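Side-chain contact in aminoglycoside 6-adenylyltransferase (Bacillus subtilis, PDB 2PBE), which transfers the adenylyl group of ATP to the 6-hydroxyl of streptomycin and thereby makes the bacterium resistant to this antibiotic: residues S222-E225 with W226-M230. Residues are numbered along the deposited sequence; the frame is centred on the assembly and turned at random.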
ATOM      1  N   SER A 222      -7.466   6.749   6.418  1.00 33.07           N
ATOM      2  CA  SER A 222      -8.468   6.858   7.453  1.00 34.37           C
ATOM      3  C   SER A 222      -9.794   6.826   6.692  1.00 36.11           C
ATOM      4  O   SER A 222      -9.799   6.747   5.459  1.00 36.97           O
ATOM      5  CB  SER A 222      -8.317   8.179   8.196  1.00 33.55           C
ATOM      6  OG  SER A 222      -8.516   9.268   7.323  1.00 34.11           O
ATOM      7  N   ASN A 223     -10.910   6.888   7.404  1.00 37.40           N
ATOM      8  CA  ASN A 223     -12.199   6.852   6.727  1.00 39.99           C
ATOM      9  C   ASN A 223     -12.433   8.132   5.946  1.00 40.39           C
ATOM     10  O   ASN A 223     -13.059   8.118   4.873  1.00 40.92           O
ATOM     11  CB  ASN A 223     -13.327   6.631   7.732  1.00 41.92           C
ATOM     12  CG  ASN A 223     -13.162   5.336   8.495  1.00 44.52           C
ATOM     13  OD1 ASN A 223     -12.752   4.316   7.919  1.00 45.97           O
ATOM     14  ND2 ASN A 223     -13.473   5.364   9.797  1.00 44.48           N
ATOM     15  N   LYS A 224     -11.922   9.236   6.476  1.00 39.77           N
ATOM     16  CA  LYS A 224     -12.081  10.508   5.812  1.00 39.15           C
ATOM     17  C   LYS A 224     -11.350  10.457   4.471  1.00 39.09           C
ATOM     18  O   LYS A 224     -11.907  10.836   3.432  1.00 40.11           O
ATOM     19  CB  LYS A 224     -11.503  11.620   6.676  1.00 39.55           C
ATOM     20  CG  LYS A 224     -11.762  13.010   6.121  1.00 41.85           C
ATOM     21  CD  LYS A 224     -10.845  14.025   6.765  1.00 43.37           C
ATOM     22  CE  LYS A 224     -11.070  15.418   6.206  1.00 44.93           C
ATOM     23  NZ  LYS A 224     -10.081  16.379   6.753  1.00 48.02           N
ATOM     24  N   GLU A 225     -10.115   9.964   4.499  1.00 37.75           N
ATOM     25  CA  GLU A 225      -9.283   9.872   3.311  1.00 36.93           C
ATOM     26  C   GLU A 225      -9.852   8.915   2.284  1.00 37.63           C
ATOM     27  O   GLU A 225      -9.656   9.105   1.089  1.00 37.34           O
ATOM     28  CB  GLU A 225      -7.864   9.456   3.697  1.00 36.38           C
ATOM     29  CG  GLU A 225      -7.258  10.353   4.788  1.00 36.78           C
ATOM     30  CD  GLU A 225      -5.920   9.852   5.320  1.00 37.10           C
ATOM     31  OE1 GLU A 225      -5.798   8.652   5.649  1.00 37.21           O
ATOM     32  OE2 GLU A 225      -4.985  10.671   5.434  1.00 36.76           O
ATOM     33  N   TRP A 226     -10.558   7.881   2.740  1.00 38.82           N
ATOM     34  CA  TRP A 226     -11.141   6.934   1.795  1.00 40.51           C
ATOM     35  C   TRP A 226     -12.381   7.534   1.171  1.00 40.15           C
ATOM     36  O   TRP A 226     -12.740   7.215   0.041  1.00 40.34           O
ATOM     37  CB  TRP A 226     -11.521   5.618   2.468  1.00 44.19           C
ATOM     38  CG  TRP A 226     -11.599   4.483   1.484  1.00 47.77           C
ATOM     39  CD1 TRP A 226     -10.562   3.974   0.717  1.00 48.96           C
ATOM     40  CD2 TRP A 226     -12.746   3.685   1.181  1.00 47.95           C
ATOM     41  NE1 TRP A 226     -10.994   2.902  -0.034  1.00 48.87           N
ATOM     42  CE2 TRP A 226     -12.326   2.695   0.222  1.00 49.84           C
ATOM     43  CE3 TRP A 226     -14.089   3.693   1.619  1.00 49.97           C
ATOM     44  CZ2 TRP A 226     -13.210   1.719  -0.303  1.00 53.02           C
ATOM     45  CZ3 TRP A 226     -14.987   2.704   1.090  1.00 53.82           C
ATOM     46  CH2 TRP A 226     -14.528   1.731   0.138  1.00 54.79           C
ATOM     47  N   GLU A 227     -13.059   8.381   1.924  1.00 40.02           N
ATOM     48  CA  GLU A 227     -14.243   9.018   1.397  1.00 40.09           C
ATOM     49  C   GLU A 227     -13.825  10.032   0.342  1.00 38.74           C
ATOM     50  O   GLU A 227     -14.523  10.224  -0.651  1.00 37.99           O
ATOM     51  CB  GLU A 227     -15.026   9.711   2.509  1.00 42.34           C
ATOM     52  CG  GLU A 227     -15.935   8.760   3.270  1.00 46.19           C
ATOM     53  CD  GLU A 227     -16.834   9.483   4.239  1.00 48.97           C
ATOM     54  OE1 GLU A 227     -17.114  10.685   4.008  1.00 51.45           O
ATOM     55  OE2 GLU A 227     -17.268   8.842   5.223  1.00 51.02           O
ATOM     56  N   GLU A 228     -12.687  10.692   0.567  1.00 36.95           N
ATOM     57  CA  GLU A 228     -12.195  11.676  -0.382  1.00 35.25           C
ATOM     58  C   GLU A 228     -11.816  10.953  -1.658  1.00 35.06           C
ATOM     59  O   GLU A 228     -12.111  11.411  -2.759  1.00 35.05           O
ATOM     60  CB  GLU A 228     -10.964  12.406   0.156  1.00 32.90           C
ATOM     61  CG  GLU A 228     -11.168  13.153   1.442  1.00 31.76           C
ATOM     62  CD  GLU A 228      -9.865  13.733   1.970  1.00 31.87           C
ATOM     63  OE1 GLU A 228      -8.827  13.044   1.839  1.00 30.46           O
ATOM     64  OE2 GLU A 228      -9.878  14.864   2.524  1.00 31.46           O
ATOM     65  N   LEU A 229     -11.161   9.809  -1.514  1.00 35.15           N
ATOM     66  CA  LEU A 229     -10.760   9.056  -2.684  1.00 35.61           C
ATOM     67  C   LEU A 229     -12.010   8.531  -3.363  1.00 36.05           C
ATOM     68  O   LEU A 229     -12.092   8.506  -4.585  1.00 35.93           O
ATOM     69  CB  LEU A 229      -9.851   7.899  -2.301  1.00 35.66           C
ATOM     70  CG  LEU A 229      -9.442   7.072  -3.513  1.00 37.44           C
ATOM     71  CD1 LEU A 229      -8.570   7.885  -4.485  1.00 39.60           C
ATOM     72  CD2 LEU A 229      -8.704   5.858  -3.028  1.00 38.76           C
HETATM   73  N   MSE A 230     -12.985   8.124  -2.560  1.00 36.75           N
HETATM   74  CA  MSE A 230     -14.231   7.623  -3.117  1.00 39.03           C
HETATM   75  C   MSE A 230     -14.900   8.725  -3.922  1.00 37.19           C
HETATM   76  O   MSE A 230     -15.488   8.469  -4.972  1.00 37.18           O
HETATM   77  CB  MSE A 230     -15.198   7.136  -2.022  1.00 43.29           C
HETATM   78  CG  MSE A 230     -14.924   5.718  -1.510  1.00 50.15           C
HETATM   79 SE   MSE A 230     -14.560   4.385  -2.919  1.00 61.14          SE
HETATM   80  CE  MSE A 230     -12.615   4.327  -2.841  1.00 56.98           C
TER
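Glu-228 leans toward the N-terminal end of helix 223-230, its carboxylate oxygen OE1 standing 3.5 Å from CA of Glu-225. Its CG lies anti to the carbonyl carbon (chi1 -60°) and the chain runs on extended, which sets CG beside the Lys-224 carbonyl oxygen. Helical i to i-4 bonds join the same residues: N of Glu-228 donates to O of Lys-224 at 3.0 Å, and N of Leu-229 to O of Glu-225 at 3.1 Å with an N-H...O angle of 154°. Ser-222, at the N-cap, and Glu-225 form a capping box. In the box Ser-222 N donates to Glu-225 OE1 (2.6 Å), received on the anti side of the carboxylate; the reciprocal bond from Glu-225 N to Ser-222 OG is weak at 3.3 Å. The packed side faces the neighbouring helices, where Leu-229 is buried against Leu-193 of helix 177-204 and Glu-228 touches Leu-251 of helix 238-263. By contrast, Asn-223, Lys-224 and Glu-227 are exposed, and NZ of Lys-224 stays 4.5 Å from Glu-228 OE2, too far for a salt bridge, though probably near enough for a weak attraction. That carboxylate instead pairs with Lys-254 through OE2 and bonds Tyr-255 OH through OE1. Gripped at both oxygens, it ties the short, self-capped helix to helix 238-263, and the two partners would probably keep it ionised and fixed in rotation.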